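Local coordinates for protein probable starch synthase 4, chloroplastic/amyloplastic (Arabidopsis thaliana, PDB 6GNE) that is a probable plastid starch synthase of the GT-B fold, held here with adenosine-5'-diphosphate and glycan bound, at residues A[124-127]-A[128-132]; A[192-195]-A[196-199]; A[245-248]-A[249-253]; A[451-454]-A[455-459]. One frame throughout, in Å; residues are numbered along the deposited sequence.

Contact 1 (A[124-127]-A[128-132])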
loop_
_atom_site.group_PDB
_atom_site.type_symbol
_atom_site.label_atom_id
_atom_site.label_comp_id
_atom_site.label_asym_id
_atom_site.label_seq_id
_atom_site.Cartn_x
_atom_site.Cartn_y
_atom_site.Cartn_z
ATOM N N PHE A 124 -15.300 -6.317 -12.602
ATOM C CA PHE A 124 -15.493 -6.102 -11.182
ATOM C C PHE A 124 -16.042 -4.709 -10.892
ATOM O O PHE A 124 -16.979 -4.561 -10.087
ATOM C CB PHE A 124 -14.182 -6.313 -10.417
ATOM C CG PHE A 124 -14.248 -5.859 -8.988
ATOM C CD1 PHE A 124 -15.155 -6.450 -8.100
ATOM C CD2 PHE A 124 -13.439 -4.828 -8.527
ATOM C CE1 PHE A 124 -15.242 -6.027 -6.786
ATOM C CE2 PHE A 124 -13.515 -4.413 -7.194
ATOM C CZ PHE A 124 -14.419 -5.012 -6.326
ATOM N N SER A 125 -15.451 -3.704 -11.535
ATOM C CA SER A 125 -15.859 -2.304 -11.357
ATOM C C SER A 125 -17.306 -2.115 -11.746
ATOM O O SER A 125 -18.042 -1.443 -11.036
ATOM C CB SER A 125 -14.985 -1.357 -12.190
ATOM O OG SER A 125 -13.640 -1.352 -11.743
ATOM N N ARG A 126 -17.712 -2.719 -12.859
ATOM C CA ARG A 126 -19.102 -2.647 -13.309
ATOM C C ARG A 126 -20.022 -3.339 -12.316
ATOM O O ARG A 126 -20.969 -2.727 -11.823
ATOM C CB ARG A 126 -19.284 -3.274 -14.695
ATOM C CG ARG A 126 -20.696 -3.196 -15.256
ATOM C CD ARG A 126 -21.088 -1.745 -15.494
ATOM N NE ARG A 126 -22.520 -1.556 -15.749
ATOM C CZ ARG A 126 -23.095 -1.454 -16.941
ATOM N NH1 ARG A 126 -22.410 -1.601 -18.077
ATOM N NH2 ARG A 126 -24.401 -1.250 -16.996
ATOM N N ALA A 127 -19.719 -4.600 -12.011
ATOM C CA ALA A 127 -20.501 -5.374 -11.061
ATOM C C ALA A 127 -20.616 -4.695 -9.704
ATOM O O ALA A 127 -21.656 -4.811 -9.063
ATOM C CB ALA A 127 -19.921 -6.775 -10.912
ATOM N N ALA A 128 -19.573 -3.978 -9.268
ATOM C CA ALA A 128 -19.619 -3.263 -7.980
ATOM C C ALA A 128 -20.681 -2.170 -7.944
ATOM O O ALA A 128 -21.453 -2.056 -6.985
ATOM C CB ALA A 128 -18.265 -2.676 -7.642
ATOM N N LEU A 129 -20.713 -1.366 -8.988
ATOM C CA LEU A 129 -21.767 -0.348 -9.141
ATOM C C LEU A 129 -23.168 -0.950 -9.268
ATOM O O LEU A 129 -24.126 -0.424 -8.707
ATOM C CB LEU A 129 -21.472 0.555 -10.345
ATOM C CG LEU A 129 -20.288 1.482 -10.095
ATOM C CD1 LEU A 129 -19.899 2.187 -11.380
ATOM C CD2 LEU A 129 -20.593 2.458 -8.956
ATOM N N GLU A 130 -23.257 -2.054 -9.997
ATOM C CA GLU A 130 -24.501 -2.806 -10.153
ATOM C C GLU A 130 -25.023 -3.318 -8.808
ATOM O O GLU A 130 -26.181 -3.181 -8.520
ATOM C CB GLU A 130 -24.264 -3.963 -11.130
ATOM C CG GLU A 130 -25.495 -4.500 -11.816
ATOM C CD GLU A 130 -26.188 -3.458 -12.644
ATOM O OE1 GLU A 130 -27.272 -3.016 -12.230
ATOM O OE2 GLU A 130 -25.629 -3.071 -13.719
ATOM N N LEU A 131 -24.146 -3.849 -7.978
ATOM C CA LEU A 131 -24.536 -4.258 -6.632
ATOM C C LEU A 131 -25.121 -3.091 -5.854
ATOM O O LEU A 131 -26.130 -3.256 -5.179
ATOM C CB LEU A 131 -23.360 -4.895 -5.869
ATOM C CG LEU A 131 -23.414 -5.014 -4.333
ATOM C CD1 LEU A 131 -24.530 -5.943 -3.850
ATOM C CD2 LEU A 131 -22.057 -5.470 -3.814
ATOM N N LEU A 132 -24.504 -1.918 -5.942
ATOM C CA LEU A 132 -25.033 -0.720 -5.256
ATOM C C LEU A 132 -26.453 -0.319 -5.729
ATOM O O LEU A 132 -27.374 -0.129 -4.904
ATOM C CB LEU A 132 -24.064 0.463 -5.381
ATOM C CG LEU A 132 -22.758 0.331 -4.602
ATOM C CD1 LEU A 132 -21.859 1.523 -4.863
ATOM C CD2 LEU A 132 -23.001 0.158 -3.106
#

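Contact 2 (A[192-195]-A[196-199])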
loop_
_atom_site.group_PDB
_atom_site.type_symbol
_atom_site.label_atom_id
_atom_site.label_comp_id
_atom_site.label_asym_id
_atom_site.label_seq_id
_atom_site.Cartn_x
_atom_site.Cartn_y
_atom_site.Cartn_z
ATOM N N GLY A 192 -19.038 -1.605 -20.667
ATOM C CA GLY A 192 -20.232 -0.834 -21.051
ATOM C C GLY A 192 -19.953 0.593 -21.488
ATOM O O GLY A 192 -20.879 1.296 -21.933
ATOM N N LEU A 193 -18.702 1.032 -21.341
ATOM C CA LEU A 193 -18.309 2.398 -21.654
ATOM C C LEU A 193 -18.262 2.640 -23.152
ATOM O O LEU A 193 -17.865 1.768 -23.915
ATOM C CB LEU A 193 -16.956 2.714 -21.035
ATOM C CG LEU A 193 -16.939 2.837 -19.511
ATOM C CD1 LEU A 193 -15.494 2.926 -19.023
ATOM C CD2 LEU A 193 -17.773 4.025 -19.021
ATOM N N ASP A 194 -18.660 3.847 -23.546
ATOM C CA ASP A 194 -18.723 4.268 -24.944
ATOM C C ASP A 194 -17.316 4.675 -25.461
ATOM O O ASP A 194 -16.778 5.728 -25.092
ATOM C CB ASP A 194 -19.708 5.430 -25.071
ATOM C CG ASP A 194 -20.113 5.669 -26.483
ATOM O OD1 ASP A 194 -19.314 6.236 -27.250
ATOM O OD2 ASP A 194 -21.231 5.262 -26.841
ATOM N N VAL A 195 -16.748 3.842 -26.331
ATOM C CA VAL A 195 -15.361 3.994 -26.786
ATOM C C VAL A 195 -15.162 5.336 -27.506
ATOM O O VAL A 195 -14.259 6.104 -27.156
ATOM C CB VAL A 195 -14.931 2.796 -27.679
ATOM C CG1 VAL A 195 -13.533 3.005 -28.269
ATOM C CG2 VAL A 195 -14.997 1.482 -26.872
ATOM N N ASN A 196 -16.027 5.629 -28.471
ATOM C CA ASN A 196 -15.926 6.869 -29.278
ATOM C C ASN A 196 -15.973 8.138 -28.426
ATOM O O ASN A 196 -15.188 9.055 -28.666
ATOM C CB ASN A 196 -17.036 6.959 -30.357
ATOM C CG ASN A 196 -16.967 5.839 -31.364
ATOM O OD1 ASN A 196 -15.889 5.349 -31.679
ATOM N ND2 ASN A 196 -18.121 5.421 -31.873
ATOM N N GLN A 197 -16.892 8.184 -27.455
ATOM C CA GLN A 197 -16.999 9.331 -26.527
ATOM C C GLN A 197 -15.768 9.481 -25.650
ATOM O O GLN A 197 -15.289 10.598 -25.446
ATOM C CB GLN A 197 -18.264 9.241 -25.629
ATOM C CG GLN A 197 -19.586 9.589 -26.338
ATOM C CD GLN A 197 -19.597 11.024 -26.919
ATOM O OE1 GLN A 197 -19.528 11.219 -28.131
ATOM N NE2 GLN A 197 -19.651 12.025 -26.047
ATOM N N LEU A 198 -15.274 8.354 -25.138
ATOM C CA LEU A 198 -14.201 8.357 -24.145
ATOM C C LEU A 198 -12.776 8.279 -24.711
ATOM O O LEU A 198 -11.832 8.714 -24.036
ATOM C CB LEU A 198 -14.447 7.262 -23.089
ATOM C CG LEU A 198 -15.632 7.542 -22.157
ATOM C CD1 LEU A 198 -16.060 6.285 -21.448
ATOM C CD2 LEU A 198 -15.287 8.606 -21.139
ATOM N N ASN A 199 -12.609 7.749 -25.925
ATOM C CA ASN A 199 -11.292 7.742 -26.577
ATOM C C ASN A 199 -11.068 9.093 -27.292
ATOM O O ASN A 199 -10.981 9.144 -28.509
ATOM C CB ASN A 199 -11.152 6.543 -27.531
ATOM C CG ASN A 199 -9.740 6.334 -28.022
ATOM O OD1 ASN A 199 -8.830 7.036 -27.635
ATOM N ND2 ASN A 199 -9.558 5.364 -28.900
#

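Contact 3 (A[245-248]-A[249-253])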
loop_
_atom_site.group_PDB
_atom_site.type_symbol
_atom_site.label_atom_id
_atom_site.label_comp_id
_atom_site.label_asym_id
_atom_site.label_seq_id
_atom_site.Cartn_x
_atom_site.Cartn_y
_atom_site.Cartn_z
ATOM N N GLY A 245 3.982 10.521 -18.010
ATOM C CA GLY A 245 3.007 10.917 -19.025
ATOM C C GLY A 245 1.797 11.710 -18.542
ATOM O O GLY A 245 1.220 12.491 -19.329
ATOM N N LEU A 246 1.415 11.534 -17.266
ATOM C CA LEU A 246 0.190 12.118 -16.716
ATOM C C LEU A 246 0.362 13.502 -16.092
ATOM O O LEU A 246 -0.631 14.128 -15.703
ATOM C CB LEU A 246 -0.427 11.183 -15.663
ATOM C CG LEU A 246 -1.087 9.928 -16.215
ATOM C CD1 LEU A 246 -1.531 9.023 -15.051
ATOM C CD2 LEU A 246 -2.248 10.285 -17.136
ATOM N N HIS A 247 1.597 13.984 -15.981
ATOM C CA HIS A 247 1.869 15.289 -15.372
ATOM C C HIS A 247 0.986 16.437 -15.903
ATOM O O HIS A 247 0.475 17.218 -15.099
ATOM C CB HIS A 247 3.365 15.615 -15.438
ATOM C CG HIS A 247 3.850 16.074 -16.773
ATOM N ND1 HIS A 247 4.061 15.211 -17.825
ATOM C CD2 HIS A 247 4.174 17.313 -17.228
ATOM C CE1 HIS A 247 4.501 15.897 -18.871
ATOM N NE2 HIS A 247 4.582 17.172 -18.532
ATOM N N SER A 248 0.767 16.490 -17.222
ATOM C CA SER A 248 -0.043 17.537 -17.875
ATOM C C SER A 248 -1.505 17.528 -17.416
ATOM O O SER A 248 -2.108 18.593 -17.203
ATOM C CB SER A 248 -0.040 17.387 -19.417
ATOM O OG SER A 248 1.267 17.318 -19.967
ATOM N N THR A 249 -2.068 16.328 -17.303
ATOM C CA THR A 249 -3.427 16.147 -16.837
ATOM C C THR A 249 -3.582 16.561 -15.364
ATOM O O THR A 249 -4.583 17.202 -14.993
ATOM C CB THR A 249 -3.853 14.673 -17.027
ATOM O OG1 THR A 249 -3.774 14.343 -18.414
ATOM C CG2 THR A 249 -5.268 14.422 -16.500
ATOM N N LEU A 250 -2.605 16.183 -14.539
ATOM C CA LEU A 250 -2.615 16.530 -13.113
ATOM C C LEU A 250 -2.422 18.020 -12.848
ATOM O O LEU A 250 -3.022 18.552 -11.906
ATOM C CB LEU A 250 -1.566 15.719 -12.337
ATOM C CG LEU A 250 -1.889 14.239 -12.146
ATOM C CD1 LEU A 250 -0.619 13.475 -11.880
ATOM C CD2 LEU A 250 -2.933 14.007 -11.058
ATOM N N ASN A 251 -1.603 18.681 -13.672
ATOM C CA ASN A 251 -1.456 20.144 -13.592
ATOM C C ASN A 251 -2.719 20.891 -13.977
ATOM O O ASN A 251 -3.006 21.927 -13.389
ATOM C CB ASN A 251 -0.262 20.657 -14.446
ATOM C CG ASN A 251 1.092 20.288 -13.848
ATOM O OD1 ASN A 251 1.247 20.277 -12.638
ATOM N ND2 ASN A 251 2.072 19.984 -14.694
ATOM N N PHE A 252 -3.453 20.362 -14.960
ATOM C CA PHE A 252 -4.701 20.959 -15.418
ATOM C C PHE A 252 -5.771 20.865 -14.329
ATOM O O PHE A 252 -6.466 21.833 -14.017
ATOM C CB PHE A 252 -5.154 20.221 -16.678
ATOM C CG PHE A 252 -6.190 20.928 -17.465
ATOM C CD1 PHE A 252 -5.839 22.043 -18.223
ATOM C CD2 PHE A 252 -7.495 20.454 -17.509
ATOM C CE1 PHE A 252 -6.776 22.687 -18.995
ATOM C CE2 PHE A 252 -8.454 21.099 -18.291
ATOM C CZ PHE A 252 -8.090 22.222 -19.025
ATOM N N HIS A 253 -5.867 19.687 -13.726
ATOM C CA HIS A 253 -6.845 19.394 -12.683
ATOM C C HIS A 253 -6.253 19.550 -11.272
ATOM O O HIS A 253 -6.706 18.881 -10.345
ATOM C CB HIS A 253 -7.405 17.977 -12.885
ATOM C CG HIS A 253 -8.304 17.863 -14.074
ATOM N ND1 HIS A 253 -7.912 17.256 -15.255
ATOM C CD2 HIS A 253 -9.561 18.316 -14.279
ATOM C CE1 HIS A 253 -8.892 17.335 -16.131
ATOM N NE2 HIS A 253 -9.899 17.980 -15.565
#

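Contact 4 (A[451-454]-A[455-459])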
loop_
_atom_site.group_PDB
_atom_site.type_symbol
_atom_site.label_atom_id
_atom_site.label_comp_id
_atom_site.label_asym_id
_atom_site.label_seq_id
_atom_site.Cartn_x
_atom_site.Cartn_y
_atom_site.Cartn_z
ATOM N N PHE A 451 24.336 5.475 0.039
ATOM C CA PHE A 451 23.819 4.533 1.008
ATOM C C PHE A 451 24.842 4.256 2.117
ATOM O O PHE A 451 24.479 4.245 3.307
ATOM C CB PHE A 451 23.341 3.215 0.303
ATOM C CG PHE A 451 22.797 2.179 1.254
ATOM C CD1 PHE A 451 21.482 2.216 1.641
ATOM C CD2 PHE A 451 23.638 1.215 1.830
ATOM C CE1 PHE A 451 20.962 1.333 2.567
ATOM C CE2 PHE A 451 23.136 0.303 2.767
ATOM C CZ PHE A 451 21.775 0.372 3.126
ATOM N N ASN A 452 26.104 4.026 1.737
ATOM C CA ASN A 452 27.205 3.744 2.711
ATOM C C ASN A 452 27.340 4.775 3.818
ATOM O O ASN A 452 27.485 4.419 4.979
ATOM C CB ASN A 452 28.550 3.570 2.018
ATOM C CG ASN A 452 28.679 2.231 1.270
ATOM O OD1 ASN A 452 27.791 1.371 1.307
ATOM N ND2 ASN A 452 29.774 2.061 0.559
ATOM N N TYR A 453 27.260 6.052 3.473
ATOM C CA TYR A 453 27.380 7.114 4.472
ATOM C C TYR A 453 26.241 7.080 5.485
ATOM O O TYR A 453 26.490 7.225 6.678
ATOM C CB TYR A 453 27.509 8.490 3.807
ATOM C CG TYR A 453 27.882 9.610 4.764
ATOM C CD1 TYR A 453 29.021 9.497 5.597
ATOM C CD2 TYR A 453 27.082 10.786 4.869
ATOM C CE1 TYR A 453 29.361 10.508 6.476
ATOM C CE2 TYR A 453 27.415 11.798 5.752
ATOM C CZ TYR A 453 28.557 11.660 6.544
ATOM O OH TYR A 453 28.917 12.658 7.422
ATOM N N ALA A 454 25.009 6.851 5.040
ATOM C CA ALA A 454 23.902 6.672 5.977
ATOM C C ALA A 454 24.072 5.422 6.855
ATOM O O ALA A 454 23.831 5.475 8.059
ATOM C CB ALA A 454 22.572 6.623 5.250
ATOM N N LEU A 455 24.484 4.312 6.257
ATOM C CA LEU A 455 24.666 3.081 7.007
ATOM C C LEU A 455 25.814 3.204 8.030
ATOM O O LEU A 455 25.658 2.800 9.187
ATOM C CB LEU A 455 24.900 1.920 6.055
ATOM C CG LEU A 455 24.818 0.528 6.687
ATOM C CD1 LEU A 455 23.382 0.147 6.976
ATOM C CD2 LEU A 455 25.412 -0.534 5.774
ATOM N N GLU A 456 26.944 3.768 7.603
ATOM C CA GLU A 456 28.098 4.044 8.478
ATOM C C GLU A 456 27.655 4.837 9.706
ATOM O O GLU A 456 27.946 4.436 10.829
ATOM C CB GLU A 456 29.181 4.799 7.692
ATOM C CG GLU A 456 30.429 5.236 8.461
ATOM C CD GLU A 456 31.360 6.200 7.668
ATOM O OE1 GLU A 456 30.881 7.003 6.826
ATOM O OE2 GLU A 456 32.597 6.199 7.887
ATOM N N ARG A 457 26.912 5.927 9.495
ATOM C CA ARG A 457 26.476 6.769 10.617
ATOM C C ARG A 457 25.520 6.044 11.523
ATOM O O ARG A 457 25.605 6.161 12.715
ATOM C CB ARG A 457 25.890 8.104 10.153
ATOM C CG ARG A 457 26.939 9.010 9.514
ATOM C CD ARG A 457 26.383 10.344 9.039
ATOM N NE ARG A 457 25.441 10.221 7.921
ATOM C CZ ARG A 457 24.112 10.347 8.010
ATOM N NH1 ARG A 457 23.379 10.183 6.934
ATOM N NH2 ARG A 457 23.498 10.668 9.157
ATOM N N ALA A 458 24.639 5.241 10.963
ATOM C CA ALA A 458 23.689 4.492 11.749
ATOM C C ALA A 458 24.400 3.462 12.628
ATOM O O ALA A 458 24.090 3.343 13.814
ATOM C CB ALA A 458 22.667 3.826 10.854
ATOM N N PHE A 459 25.371 2.751 12.067
ATOM C CA PHE A 459 26.186 1.793 12.847
ATOM C C PHE A 459 27.011 2.461 13.927
ATOM O O PHE A 459 27.077 1.959 15.032
ATOM C CB PHE A 459 27.096 0.936 11.958
ATOM C CG PHE A 459 26.415 -0.288 11.407
ATOM C CD1 PHE A 459 25.202 -0.186 10.737
ATOM C CD2 PHE A 459 26.987 -1.536 11.567
ATOM C CE1 PHE A 459 24.574 -1.304 10.245
ATOM C CE2 PHE A 459 26.379 -2.667 11.071
ATOM C CZ PHE A 459 25.165 -2.549 10.404
#

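Contact 1 (A[124-127]-A[128-132])
Arg126 and Glu130 stand side by side one turn apart on helix 117-134, in the N-terminal Rossmann-like domain of this GT-B fold. The tightly packed part lies on the side of the helix that carries Phe124 and Ala128. Both side chains press on Ile49 of strand 45-51, and a residue as small as Ala128 lets the helix lie close to that strand. Leu129 instead reaches toward helix 152-160, touching Leu155. Backbone bonds join the turns, among them Leu131 N to Ala127 O at 2.9 Å.

The charged pair is looser. Arg126 NH2 and Glu130 OE2 form a long salt bridge of 3.9 Å, with the guanidinium and carboxylate planes 39° apart. Both chains start anti to their backbone nitrogens and bend at chi2, which brings the charged groups alongside each other. Arg126 is nevertheless buried, against Ser73 and Tyr74 of strand 64-75 and Leu159; the solvent side is at Glu130, which is partly exposed. Tyr160 OH hydrogen-bonds to both Arg126 NE and Glu130 OE2, and Arg126 NH1 hydrogen-bonds to Cys191 O. The several N-H groups of a planar guanidinium let Arg126 serve Tyr160, Cys191 and Glu130 together. Glu130 OE2 is also 4.0 Å from Arg126 NE.

Contact 2 (A[192-195]-A[196-199])
Asp194 and Leu198 begin the turn: the chain passes from extended angles at Leu193 and Asp194 into helical ones at Val195, giving the short helix 195-198 with Asp194 as its N-cap. Leu198 N donates to Asp194 O at 3.0 Å, and Asn199 N to Val195 O at 2.6 Å. Asn199 then leaves the helical conformation, so the helix is little more than one turn long. It belongs to the N-terminal domain of the GT-B fold.

The side chains reinforce this start in two ways. Asp194 OD1 accepts from Gln197 N over 3.1 Å through its anti lone pair, with an N-H...O angle of 163°, and so gives a partner to one of the first-turn amides, which lack the usual helical carbonyl four residues back. With chi1 at -164°, CG lies anti to the backbone N, which carries the carboxylate over the first turn; its negative charge would probably also suit the positive end of the helix dipole. Aspartate is well made for this, because its short side chain places an acceptor within range of the amide three residues on. Gln197 CG also lies against the carboxylate, 3.5 Å from Asp194 OD1.

Leu193, just before the cap, and Leu198 then form a hydrophobic staple. Both are buried against helix 152-160, where Leu193 meets Pro154 and Leu155, while Leu198 touches Asp158, a residue lining a bound glycan. Within the staple the two side chains cross at a slant, and Leu198 CD1 rests 3.7 Å from both CB and CD2 of Leu193.

Contact 3 (A[245-248]-A[249-253])
Thr249 meets Leu246 where the chain winds into helix 247-252, a short helix in the N-terminal domain of the GT-B fold; Thr249 CB lies 3.5 Å from Leu246 O. Its side chain faces helix 215-222, where a compact beta-branched residue fits against Lys217 and Ile220.

Leu250 comes next, and its N donates to Leu246 O at 3.1 Å with an N-H...O angle of 165°. The two leucines also face each other through carbon, Leu246 CB to Leu250 CD1 being 4.4 Å, a loose touch between two buried side chains.

Asn251 N bonds to His247 O over 2.9 Å. Because chi1 is -71°, CG sits beside the backbone N, and the amide leans back over the preceding turn. Asn251 ND2 lies oblique to the His247 ring, 4.2 Å from His247 CD2, but its hydrogen bond goes elsewhere, to Arg238 O at the end of helix 231-238. An amide serves well here, since it can donate to a carbonyl outside its own helix.

Phe252 N bonds to Ser248 O at 3.2 Å. Its exposed ring turns away from the turn before it, presents CD2 to a face of the His253 ring, and lies about 8 Å from a bound alpha-D-glucopyranose. His253 leaves the helical path; its N still bonds to Thr249 O, and His253 ND1 adds a weak bond of 3.3 Å to Thr249 O.

The turn thus lies along helix 215-222, which Leu246 meets at Val216 and His253 at Ile221, with loop residues Phe177, Gln180, His207 and Asn214 packing around Leu246.

Contact 4 (A[451-454]-A[455-459])
Arg457 folds back over the ring of Tyr453, one turn earlier on helix 448-464 in the C-terminal Rossmann-like domain of the GT-B fold. From its root, CB lies 3.6 Å from Tyr453 O, beside the backbone bond that Arg457 N makes to that oxygen, and CG follows at 3.4 Å from Tyr453 O. CD then settles over the face of the ring, 3.9 Å from its centroid and 23° off the normal, a CH-pi contact. NE lies above the same face toward the rim, 3.3 Å from Tyr453 CE2. The bend at chi3 (-67°) turns the guanidinium back toward the helix, its plane 51° from the ring, where NH1 passes 3.7 Å from Ala454 CA. The tip ends in two salt bridges, NH1 to Asp427 and NH2 to Asp429, which hold the group in place.

Ala454 is buried against Ile414 and Phe443, where a small residue lets the helix lie close to the strands. Phe451 and Leu455 cross at a slant, CE2 to CD2 being 3.9 Å; Leu455 touches Ile414, and the Phe451 ring meets Phe443 with the planes at about 90°. On the exposed side, Glu456 OE1 reaches the edge of the Tyr453 ring near its plane, 3.3 Å from Tyr453 CD1.

Following the chain from the N terminus, the four contacts come in series; none nests in or crosses another, and each joins consecutive residues, so it closes no loop larger than a helical turn. Contacts 1 to 3 belong to the N-terminal domain. Contact 1 binds helix 117-134 to strand 45-51 and helix 152-160, and contact 2 packs on that same helix 152-160; the two meet where Arg126 NH1 lies 3.8 Å from Gly192 CA. Contact 3 sits beside helix 215-222, its centre about 21 Å from that of contact 2. Contact 4, in the other domain, has its centre about 50 Å from that of contact 1 and joins helix 448-464 to helix 324-336 and strands 412-416 and 441-443.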